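Local coordinates for protein probable adenylyl-sulfate kinase (Aeropyrum pernix, PDB 2YVU) that probably phosphorylates adenosine 5'-phosphosulfate at the expense of ATP, giving the activated sulfate 3'-phosphoadenylyl sulfate in sulfur metabolism, at residues Lys8-Gly13 with Gly85-Cys90; Ile14-Thr19 with Pro113-Tyr118; His70-Ala75 with Arg100-Arg105; Leu161-Glu166 with Val174-Ser179. All coordinates share one frame; numbering follows the deposited sequence.

Interaction 1 (Lys8-Gly13 with Gly85-Cys90)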
# COMPACT_ATOMS: atom_id res chain seq x y z
N LYS A 8 11.37 -10.48 15.51
CA LYS A 8 10.55 -11.73 15.41
C LYS A 8 10.19 -12.05 13.97
O LYS A 8 10.23 -11.18 13.10
CB LYS A 8 9.28 -11.60 16.25
CG LYS A 8 8.40 -12.83 16.22
CD LYS A 8 7.27 -12.73 17.24
CE LYS A 8 7.80 -12.58 18.65
NZ LYS A 8 6.73 -12.64 19.68
N CYS A 9 9.82 -13.30 13.71
CA CYS A 9 9.49 -13.73 12.36
C CYS A 9 8.35 -14.73 12.26
O CYS A 9 8.49 -15.87 12.70
CB CYS A 9 10.73 -14.34 11.70
SG CYS A 9 10.90 -13.79 9.98
N ILE A 10 7.22 -14.31 11.68
CA ILE A 10 6.08 -15.20 11.50
C ILE A 10 5.77 -15.30 10.00
O ILE A 10 5.95 -14.33 9.26
CB ILE A 10 4.83 -14.69 12.27
CG1 ILE A 10 4.44 -13.28 11.81
CG2 ILE A 10 5.13 -14.63 13.77
CD1 ILE A 10 3.18 -12.74 12.51
N GLU A 11 5.33 -16.46 9.55
CA GLU A 11 5.04 -16.65 8.13
C GLU A 11 3.95 -15.72 7.60
O GLU A 11 4.15 -15.02 6.61
CB GLU A 11 4.66 -18.11 7.84
CG GLU A 11 4.54 -18.45 6.36
CD GLU A 11 4.47 -19.95 6.11
OE1 GLU A 11 3.44 -20.57 6.47
OE2 GLU A 11 5.45 -20.51 5.57
N LYS A 12 2.79 -15.70 8.26
CA LYS A 12 1.71 -14.83 7.81
C LYS A 12 1.15 -13.98 8.93
O LYS A 12 1.00 -14.44 10.07
CB LYS A 12 0.59 -15.67 7.19
CG LYS A 12 1.02 -16.51 5.99
CD LYS A 12 1.46 -15.67 4.80
CE LYS A 12 2.07 -16.54 3.70
NZ LYS A 12 2.65 -15.76 2.56
N GLY A 13 0.83 -12.73 8.61
CA GLY A 13 0.29 -11.84 9.62
C GLY A 13 -1.22 -11.90 9.59
O GLY A 13 -1.79 -12.88 9.14
N GLY A 85 4.11 -11.48 6.63
CA GLY A 85 4.34 -11.56 8.06
C GLY A 85 3.98 -10.40 8.96
O GLY A 85 4.25 -10.45 10.15
N VAL A 86 3.34 -9.37 8.42
CA VAL A 86 3.00 -8.21 9.19
C VAL A 86 1.59 -8.22 9.79
O VAL A 86 0.64 -8.65 9.15
CB VAL A 86 3.11 -6.95 8.31
CG1 VAL A 86 2.79 -5.71 9.14
CG2 VAL A 86 4.50 -6.88 7.68
N ILE A 87 1.48 -7.74 11.02
CA ILE A 87 0.19 -7.62 11.69
C ILE A 87 -0.29 -6.23 11.27
O ILE A 87 0.32 -5.22 11.65
CB ILE A 87 0.35 -7.69 13.23
CG1 ILE A 87 0.78 -9.11 13.64
CG2 ILE A 87 -0.99 -7.30 13.90
CD1 ILE A 87 1.06 -9.27 15.15
N VAL A 88 -1.36 -6.17 10.49
CA VAL A 88 -1.85 -4.89 10.00
C VAL A 88 -3.06 -4.43 10.76
O VAL A 88 -4.11 -5.08 10.70
CB VAL A 88 -2.23 -4.98 8.54
CG1 VAL A 88 -2.47 -3.54 7.95
CG2 VAL A 88 -1.13 -5.72 7.79
N ILE A 89 -2.92 -3.34 11.50
CA ILE A 89 -4.05 -2.82 12.26
C ILE A 89 -4.63 -1.64 11.49
O ILE A 89 -3.95 -0.63 11.24
CB ILE A 89 -3.59 -2.41 13.68
CG1 ILE A 89 -2.98 -3.63 14.39
CG2 ILE A 89 -4.78 -1.89 14.49
CD1 ILE A 89 -2.09 -3.27 15.58
N CYS A 90 -5.90 -1.77 11.10
CA CYS A 90 -6.55 -0.73 10.32
C CYS A 90 -7.65 0.04 11.04
O CYS A 90 -8.49 -0.55 11.72
CB CYS A 90 -7.15 -1.33 9.04
SG CYS A 90 -6.00 -2.08 7.93
O HOH W 1 6.92 -11.45 10.58

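Interaction 2 (Ile14-Thr19 with Pro113-Tyr118)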
# COMPACT_ATOMS: atom_id res chain seq x y z
N ILE A 14 -1.86 -10.84 10.07
CA ILE A 14 -3.33 -10.78 10.10
C ILE A 14 -3.73 -9.33 9.85
O ILE A 14 -2.90 -8.44 9.90
CB ILE A 14 -3.91 -11.18 11.49
CG1 ILE A 14 -3.38 -10.23 12.56
CG2 ILE A 14 -3.55 -12.63 11.82
CD1 ILE A 14 -3.96 -10.49 13.95
N VAL A 15 -5.02 -9.11 9.60
CA VAL A 15 -5.54 -7.76 9.39
C VAL A 15 -6.60 -7.52 10.45
O VAL A 15 -7.61 -8.23 10.52
CB VAL A 15 -6.20 -7.58 7.97
CG1 VAL A 15 -6.75 -6.12 7.82
CG2 VAL A 15 -5.20 -7.86 6.89
N VAL A 16 -6.34 -6.55 11.32
CA VAL A 16 -7.29 -6.20 12.35
C VAL A 16 -7.95 -4.93 11.81
O VAL A 16 -7.29 -3.90 11.63
CB VAL A 16 -6.59 -5.89 13.69
CG1 VAL A 16 -7.62 -5.51 14.73
CG2 VAL A 16 -5.76 -7.07 14.12
N TRP A 17 -9.25 -5.02 11.54
CA TRP A 17 -10.01 -3.91 10.98
C TRP A 17 -10.94 -3.24 11.98
O TRP A 17 -12.02 -3.77 12.30
CB TRP A 17 -10.82 -4.42 9.78
CG TRP A 17 -11.42 -3.32 8.95
CD1 TRP A 17 -12.62 -2.69 9.16
CD2 TRP A 17 -10.80 -2.65 7.86
NE1 TRP A 17 -12.78 -1.66 8.26
CE2 TRP A 17 -11.67 -1.61 7.45
CE3 TRP A 17 -9.58 -2.82 7.17
CZ2 TRP A 17 -11.36 -0.73 6.41
CZ3 TRP A 17 -9.28 -1.96 6.14
CH2 TRP A 17 -10.17 -0.92 5.77
N LEU A 18 -10.55 -2.06 12.48
CA LEU A 18 -11.42 -1.41 13.45
C LEU A 18 -12.48 -0.60 12.73
O LEU A 18 -12.17 0.25 11.89
CB LEU A 18 -10.60 -0.50 14.37
CG LEU A 18 -9.38 -1.14 15.05
CD1 LEU A 18 -8.47 -0.05 15.58
CD2 LEU A 18 -9.81 -2.07 16.16
N THR A 19 -13.75 -0.85 13.04
CA THR A 19 -14.81 -0.09 12.40
C THR A 19 -15.68 0.54 13.49
O THR A 19 -15.98 -0.08 14.52
CB THR A 19 -15.67 -0.99 11.45
OG1 THR A 19 -16.76 -0.23 10.92
CG2 THR A 19 -16.23 -2.18 12.21
N PRO A 113 -6.29 -14.08 7.94
CA PRO A 113 -7.35 -13.88 8.92
C PRO A 113 -7.74 -12.40 8.92
O PRO A 113 -6.87 -11.53 8.91
CB PRO A 113 -6.69 -14.28 10.23
CG PRO A 113 -5.73 -15.34 9.79
CD PRO A 113 -5.13 -14.74 8.55
N PHE A 114 -9.05 -12.12 8.92
CA PHE A 114 -9.52 -10.74 8.93
C PHE A 114 -10.43 -10.57 10.13
O PHE A 114 -11.54 -11.10 10.17
CB PHE A 114 -10.27 -10.44 7.62
CG PHE A 114 -10.76 -9.01 7.50
CD1 PHE A 114 -12.05 -8.66 7.92
CD2 PHE A 114 -9.95 -8.03 6.94
CE1 PHE A 114 -12.51 -7.35 7.78
CE2 PHE A 114 -10.40 -6.71 6.79
CZ PHE A 114 -11.68 -6.37 7.20
N LEU A 115 -9.95 -9.82 11.12
CA LEU A 115 -10.73 -9.60 12.34
C LEU A 115 -11.46 -8.27 12.34
O LEU A 115 -10.85 -7.21 12.51
CB LEU A 115 -9.81 -9.67 13.57
CG LEU A 115 -8.97 -10.94 13.68
CD1 LEU A 115 -7.99 -10.86 14.84
CD2 LEU A 115 -9.90 -12.11 13.83
N GLU A 116 -12.77 -8.32 12.16
CA GLU A 116 -13.58 -7.11 12.15
C GLU A 116 -13.95 -6.78 13.60
O GLU A 116 -14.72 -7.50 14.25
CB GLU A 116 -14.82 -7.34 11.30
CG GLU A 116 -15.73 -6.14 11.16
CD GLU A 116 -16.72 -6.32 10.01
OE1 GLU A 116 -16.95 -7.47 9.60
OE2 GLU A 116 -17.25 -5.32 9.51
N ILE A 117 -13.38 -5.69 14.09
CA ILE A 117 -13.58 -5.24 15.46
C ILE A 117 -14.52 -4.05 15.53
O ILE A 117 -14.20 -2.95 15.03
CB ILE A 117 -12.23 -4.82 16.08
CG1 ILE A 117 -11.19 -5.92 15.82
CG2 ILE A 117 -12.42 -4.41 17.56
CD1 ILE A 117 -11.54 -7.31 16.42
N TYR A 118 -15.66 -4.23 16.17
CA TYR A 118 -16.61 -3.14 16.29
C TYR A 118 -16.35 -2.30 17.54
O TYR A 118 -16.54 -2.77 18.67
CB TYR A 118 -18.05 -3.70 16.29
CG TYR A 118 -19.14 -2.65 16.45
CD1 TYR A 118 -19.00 -1.36 15.93
CD2 TYR A 118 -20.34 -2.97 17.07
CE1 TYR A 118 -20.04 -0.41 16.03
CE2 TYR A 118 -21.39 -2.03 17.17
CZ TYR A 118 -21.22 -0.76 16.65
OH TYR A 118 -22.25 0.17 16.76

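Interaction 3 (His70-Ala75 with Arg100-Arg105)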
# COMPACT_ATOMS: atom_id res chain seq x y z
N HIS A 70 -10.86 3.72 -2.42
CA HIS A 70 -9.90 3.91 -1.34
C HIS A 70 -9.80 2.69 -0.45
O HIS A 70 -8.71 2.19 -0.19
CB HIS A 70 -10.33 5.16 -0.58
CG HIS A 70 -9.82 5.24 0.82
ND1 HIS A 70 -8.49 5.44 1.12
CD2 HIS A 70 -10.48 5.26 2.00
CE1 HIS A 70 -8.35 5.57 2.42
NE2 HIS A 70 -9.55 5.47 2.98
N LEU A 71 -10.95 2.19 -0.01
CA LEU A 71 -11.00 1.02 0.85
C LEU A 71 -10.46 -0.24 0.17
O LEU A 71 -9.79 -1.06 0.80
CB LEU A 71 -12.44 0.80 1.34
CG LEU A 71 -12.94 1.93 2.26
CD1 LEU A 71 -14.41 1.72 2.61
CD2 LEU A 71 -12.09 1.96 3.55
N LYS A 72 -10.76 -0.40 -1.11
CA LYS A 72 -10.27 -1.56 -1.84
C LYS A 72 -8.74 -1.44 -1.88
O LYS A 72 -8.01 -2.42 -1.78
CB LYS A 72 -10.83 -1.57 -3.26
CG LYS A 72 -10.18 -2.61 -4.16
CD LYS A 72 -10.80 -2.61 -5.54
CE LYS A 72 -10.28 -3.78 -6.38
NZ LYS A 72 -10.88 -3.79 -7.75
N ARG A 73 -8.26 -0.22 -2.05
CA ARG A 73 -6.84 0.04 -2.10
C ARG A 73 -6.19 -0.32 -0.78
O ARG A 73 -5.14 -0.94 -0.74
CB ARG A 73 -6.61 1.50 -2.43
CG ARG A 73 -5.18 1.88 -2.44
CD ARG A 73 -5.02 3.07 -3.33
NE ARG A 73 -5.68 4.20 -2.75
CZ ARG A 73 -6.44 5.05 -3.42
NH1 ARG A 73 -6.66 4.91 -4.72
NH2 ARG A 73 -6.98 6.05 -2.76
N ILE A 74 -6.83 0.09 0.32
CA ILE A 74 -6.30 -0.22 1.64
C ILE A 74 -6.26 -1.73 1.85
O ILE A 74 -5.31 -2.25 2.40
CB ILE A 74 -7.16 0.41 2.76
CG1 ILE A 74 -7.02 1.93 2.72
CG2 ILE A 74 -6.72 -0.14 4.12
CD1 ILE A 74 -5.56 2.42 2.76
N ALA A 75 -7.31 -2.41 1.40
CA ALA A 75 -7.41 -3.86 1.53
C ALA A 75 -6.22 -4.55 0.82
O ALA A 75 -5.68 -5.55 1.28
CB ALA A 75 -8.72 -4.33 0.91
N ARG A 100 -17.17 -2.91 3.81
CA ARG A 100 -16.33 -3.69 4.70
C ARG A 100 -16.28 -5.17 4.29
O ARG A 100 -15.26 -5.83 4.50
CB ARG A 100 -16.83 -3.56 6.15
CG ARG A 100 -16.72 -2.13 6.71
CD ARG A 100 -16.76 -2.10 8.24
NE ARG A 100 -17.95 -2.78 8.76
CZ ARG A 100 -19.15 -2.23 8.86
NH1 ARG A 100 -19.37 -0.97 8.49
NH2 ARG A 100 -20.16 -2.97 9.32
N ASN A 101 -17.35 -5.69 3.69
CA ASN A 101 -17.36 -7.08 3.24
C ASN A 101 -16.42 -7.25 2.05
O ASN A 101 -15.76 -8.27 1.90
CB ASN A 101 -18.79 -7.50 2.85
CG ASN A 101 -19.72 -7.56 4.05
OD1 ASN A 101 -20.92 -7.79 3.91
ND2 ASN A 101 -19.16 -7.34 5.25
N MET A 102 -16.37 -6.23 1.20
CA MET A 102 -15.48 -6.22 0.05
C MET A 102 -14.01 -6.20 0.54
O MET A 102 -13.14 -6.86 -0.02
CB MET A 102 -15.80 -4.99 -0.80
CG MET A 102 -14.89 -4.76 -1.97
SD MET A 102 -13.42 -3.84 -1.50
CE MET A 102 -14.06 -2.14 -1.45
N VAL A 103 -13.74 -5.45 1.60
CA VAL A 103 -12.38 -5.39 2.16
C VAL A 103 -12.04 -6.78 2.71
O VAL A 103 -10.98 -7.33 2.40
CB VAL A 103 -12.27 -4.36 3.28
CG1 VAL A 103 -10.93 -4.51 3.99
CG2 VAL A 103 -12.40 -2.95 2.71
N ARG A 104 -12.94 -7.35 3.50
CA ARG A 104 -12.75 -8.69 4.07
C ARG A 104 -12.42 -9.72 3.00
O ARG A 104 -11.50 -10.53 3.18
CB ARG A 104 -14.01 -9.17 4.80
CG ARG A 104 -13.96 -10.64 5.25
CD ARG A 104 -15.28 -11.12 5.94
NE ARG A 104 -15.55 -10.47 7.23
CZ ARG A 104 -14.94 -10.78 8.38
NH1 ARG A 104 -14.02 -11.73 8.43
NH2 ARG A 104 -15.28 -10.16 9.49
N ARG A 105 -13.19 -9.70 1.91
CA ARG A 105 -13.01 -10.64 0.80
C ARG A 105 -11.59 -10.61 0.24
O ARG A 105 -10.98 -11.66 0.01
CB ARG A 105 -13.97 -10.33 -0.35
CG ARG A 105 -15.42 -10.70 -0.10
CD ARG A 105 -16.20 -10.89 -1.43
NE ARG A 105 -16.19 -9.72 -2.30
CZ ARG A 105 -16.98 -8.65 -2.15
NH1 ARG A 105 -17.86 -8.60 -1.15
NH2 ARG A 105 -16.89 -7.64 -3.00

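Interaction 4 (Leu161-Glu166 with Val174-Ser179)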
# COMPACT_ATOMS: atom_id res chain seq x y z
N LEU A 161 -15.28 -9.17 17.38
CA LEU A 161 -15.20 -8.70 18.75
C LEU A 161 -15.87 -7.34 18.83
O LEU A 161 -15.84 -6.58 17.87
CB LEU A 161 -13.73 -8.58 19.18
CG LEU A 161 -13.36 -8.50 20.67
CD1 LEU A 161 -13.57 -9.88 21.27
CD2 LEU A 161 -11.89 -8.08 20.86
N VAL A 162 -16.45 -7.02 19.98
CA VAL A 162 -17.11 -5.74 20.20
C VAL A 162 -16.40 -5.02 21.34
O VAL A 162 -16.21 -5.59 22.41
CB VAL A 162 -18.59 -5.90 20.61
CG1 VAL A 162 -19.20 -4.53 20.92
CG2 VAL A 162 -19.35 -6.60 19.49
N LEU A 163 -15.98 -3.79 21.11
CA LEU A 163 -15.32 -3.03 22.17
C LEU A 163 -16.27 -1.89 22.56
O LEU A 163 -16.43 -0.91 21.82
CB LEU A 163 -13.96 -2.47 21.70
CG LEU A 163 -12.90 -3.51 21.28
CD1 LEU A 163 -11.62 -2.80 20.92
CD2 LEU A 163 -12.63 -4.53 22.40
N ASP A 164 -16.93 -2.04 23.71
CA ASP A 164 -17.87 -1.03 24.17
C ASP A 164 -17.10 0.12 24.81
O ASP A 164 -16.64 -0.00 25.95
CB ASP A 164 -18.85 -1.62 25.19
CG ASP A 164 -20.02 -0.67 25.47
OD1 ASP A 164 -19.80 0.55 25.50
OD2 ASP A 164 -21.16 -1.16 25.65
N THR A 165 -16.97 1.23 24.10
CA THR A 165 -16.23 2.36 24.63
C THR A 165 -17.03 3.22 25.62
O THR A 165 -16.53 4.21 26.12
CB THR A 165 -15.70 3.27 23.49
OG1 THR A 165 -16.79 3.92 22.84
CG2 THR A 165 -14.92 2.45 22.45
N GLU A 166 -18.28 2.84 25.89
CA GLU A 166 -19.07 3.61 26.84
C GLU A 166 -19.08 2.93 28.21
O GLU A 166 -19.05 3.60 29.25
CB GLU A 166 -20.51 3.82 26.32
CG GLU A 166 -20.65 5.07 25.41
CD GLU A 166 -22.04 5.24 24.78
OE1 GLU A 166 -22.15 5.05 23.54
OE2 GLU A 166 -23.01 5.57 25.50
N VAL A 174 -8.24 -2.31 25.09
CA VAL A 174 -7.01 -2.65 24.38
C VAL A 174 -6.60 -4.08 24.77
O VAL A 174 -6.19 -4.90 23.94
CB VAL A 174 -5.86 -1.69 24.76
CG1 VAL A 174 -4.58 -2.27 24.30
CG2 VAL A 174 -6.07 -0.30 24.10
N SER A 175 -6.72 -4.35 26.07
CA SER A 175 -6.37 -5.64 26.63
C SER A 175 -7.26 -6.75 26.09
O SER A 175 -6.81 -7.86 25.87
CB SER A 175 -6.50 -5.56 28.16
OG SER A 175 -6.24 -6.80 28.76
N TYR A 176 -8.53 -6.43 25.88
CA TYR A 176 -9.48 -7.43 25.37
C TYR A 176 -9.15 -7.76 23.92
O TYR A 176 -9.22 -8.92 23.52
CB TYR A 176 -10.91 -6.89 25.51
CG TYR A 176 -12.05 -7.87 25.30
CD1 TYR A 176 -12.04 -9.14 25.89
CD2 TYR A 176 -13.18 -7.49 24.57
CE1 TYR A 176 -13.13 -10.01 25.75
CE2 TYR A 176 -14.28 -8.35 24.42
CZ TYR A 176 -14.24 -9.61 25.02
OH TYR A 176 -15.33 -10.45 24.87
N LEU A 177 -8.80 -6.74 23.14
CA LEU A 177 -8.46 -6.91 21.71
C LEU A 177 -7.15 -7.66 21.57
O LEU A 177 -6.97 -8.50 20.69
CB LEU A 177 -8.31 -5.54 21.01
CG LEU A 177 -8.74 -5.31 19.54
CD1 LEU A 177 -7.87 -4.22 18.91
CD2 LEU A 177 -8.66 -6.57 18.73
N TYR A 178 -6.21 -7.32 22.45
CA TYR A 178 -4.91 -7.95 22.47
C TYR A 178 -5.04 -9.46 22.70
O TYR A 178 -4.31 -10.23 22.10
CB TYR A 178 -4.04 -7.31 23.56
CG TYR A 178 -2.75 -8.05 23.86
CD1 TYR A 178 -2.75 -9.21 24.64
CD2 TYR A 178 -1.52 -7.60 23.36
CE1 TYR A 178 -1.57 -9.89 24.93
CE2 TYR A 178 -0.33 -8.27 23.64
CZ TYR A 178 -0.37 -9.41 24.42
OH TYR A 178 0.79 -10.09 24.71
N SER A 179 -5.97 -9.88 23.55
CA SER A 179 -6.14 -11.32 23.82
C SER A 179 -6.64 -12.07 22.59
O SER A 179 -6.20 -13.19 22.33
CB SER A 179 -7.12 -11.54 24.97
OG SER A 179 -6.59 -11.06 26.20

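Interaction 1 (Lys8-Gly13 with Gly85-Cys90)
G13 and G85 form the close-packed end of this contact. CA of G13 sits 3.2 Å from O of V86 in a CA-H...O contact that is nearly straight (161° at the hydrogen), and N of G13 lies over CA of G85 at 3.7 Å. A side chain on G13 would run into the same V86 carbonyl, and one on G85 would strike O of I10. G85, with phi 86°, is the C-prime residue of a Schellman motif: V86 N returns to L81 O and G85 N to A82 O, ending helix 64-82 before the chain enters strand 87-91. CG1 of I10, standing between the backbone N and the carbonyl carbon (chi1 59°), still comes to 3.3 Å from O of G85, but further out the fit is looser: CD1 of I10 reaches CG1 of I87 only at 4.5 Å. A water links the two backbones here, accepting from N of I10 at 3.1 Å and lying 2.9 Å from O of G85, to which it can donate. The CB atoms of E11 and K12 point away from G85-C90 on the exposed side, though K12 NZ turns back to O of R83. Before I10, C9 makes a disulfide with C9 of the second subunit.

Interaction 2 (Ile14-Thr19 with Pro113-Tyr118)
V15, W17 and T19 bond in turn with P113, L115 and I117 as two parallel strands whose axes run 4.8 Å apart at 22°. The ladder has five rungs, from V15 N to P113 O (3.1 Å) through to T19 N on I117 O (2.9 Å). On the face carrying V15, W17, F114 and E116, the phenyl ring of F114 leans across the strand boundary. Its CZ comes within 3.3 Å of CB of W17, and its CD2 lies 3.8 Å from CG1 of V15. The five-membered ring of W17 and the F114 ring are inclined by only 28°, but are displaced so far that little of one lies over the other. CG of W17 lies opposite its backbone N (chi1 -168°), which carries the indole off the sheet until NE1 bonds OG of S94, the predicted phosphoserine. Trimming F114 to an alanine would probably open a gap beside V15 and leave the W17 indole freer to shift. On the other face CG1 of V16 meets CG1 of I117 at 3.8 Å, and L18 lies alongside I117, pointing the same way. Further out, the carboxylate of E116 takes salt bridges from R100 and R104, and T19, the last residue before the probable ATP-binding P-loop, bonds Y153 OH through OG1. Strand 14-19 is central in the sheet, between strands 87-91 and 114-120; helix 97-109 packs over W17 and F114, and helix 170-184 over V16 and I117.

Interaction 3 (His70-Ala75 with Arg100-Arg105)
M102 and V103 of helix 97-109 meet L71, K72 and A75 of helix 64-82, two helices packed on the same face of the parallel sheet of this P-loop kinase. The segment axes are 8.9 Å apart and cross at -24°, so the helices run nearly the same way, as successive helices of an alpha/beta sheet do; strand 87-91 lies between them in the chain. The side chain of M102 can be followed from its base. Its CB points toward helix 64-82, and CG is anti to the backbone N (chi1 175°). Bends at chi2 (-85°) and chi3 then fold the thioether onto the neighbouring helix. SD lies 3.9 Å from CB of K72 and equally near its CA, and the methyl CE settles 3.7 Å from both N and CB of K72, with CB of L71 a little further off. K72 therefore contributes the base of its side chain to this packing, while its extended chain leads the amino group away to a salt bridge with E58 of the second subunit. V103 fills the other half of the contact, using both branches. Toward the sheet V103 rests on the indole of W17, and L71 also touches S94, the probable phosphoserine site. One methyl of V103, CG2, lies 3.7 Å from O of L71 and 4.0 Å from its CB; the other, CG1, packs against CB of A75 at 3.8 Å.

Interaction 4 (Leu161-Glu166 with Val174-Ser179)
Strand 161-164 at one edge of the chain's parallel sheet packs against helix 170-184, the C-terminal helix that follows it and turns back antiparallel, the axes 171° apart in direction and 9.2 Å at closest. L161 and L163 reach over from the strand to Y176 and L177. The two methyls of L161 divide between partners: CD1 approaches the Y176 ring at CE2 (3.6 Å), and CD2 rests on the helix backbone at CA of L177 (3.7 Å). CG of L161 opposite the backbone N (chi1 -162°) sends both branches toward the helix. L163 splits likewise, CD2 meeting the ring edge at CD2 of Y176 (3.7 Å) and CD1 meeting CG of L177 at 4.1 Å, with the two leucine side chains roughly at right angles. The carbonyl O of V162 also lies at the ring edge, in its plane. An alanine in place of L161 would probably leave a gap beside L177 and free the Y176 ring to turn. I117 of the adjoining strand also packs on L161, L163 and L177, extending the apolar layer inward. Because the touching groups are almost all hydrocarbon, the strand and helix are held by shape and burial of apolar surface, more sheltered at L163 and L177 than at exposed Y176.

Overall arrangement
Interactions 1, 2 and 4 reach one parallel sheet, and interaction 3 packs against one face of it. C90 of interaction 1 pairs with strand 14-19, its N 2.6 Å from O of V16. On the other side of interaction 2, Y118 O lies 2.7 Å from N of L163, joining interaction 4. Interaction 3, its centre 11 Å from that of interaction 2, is tied to it by the salt bridge from NE of R100 to OE2 of E116 (2.7 Å). Both lie near the probable phosphoserine S94, whose side chain is, between nearest atoms, about 3 Å from that of W17 and about 4 Å from that of L71. Interactions 1 and 3 also touch the second subunit; interactions 3 and 4 lie 22 Å apart between centres.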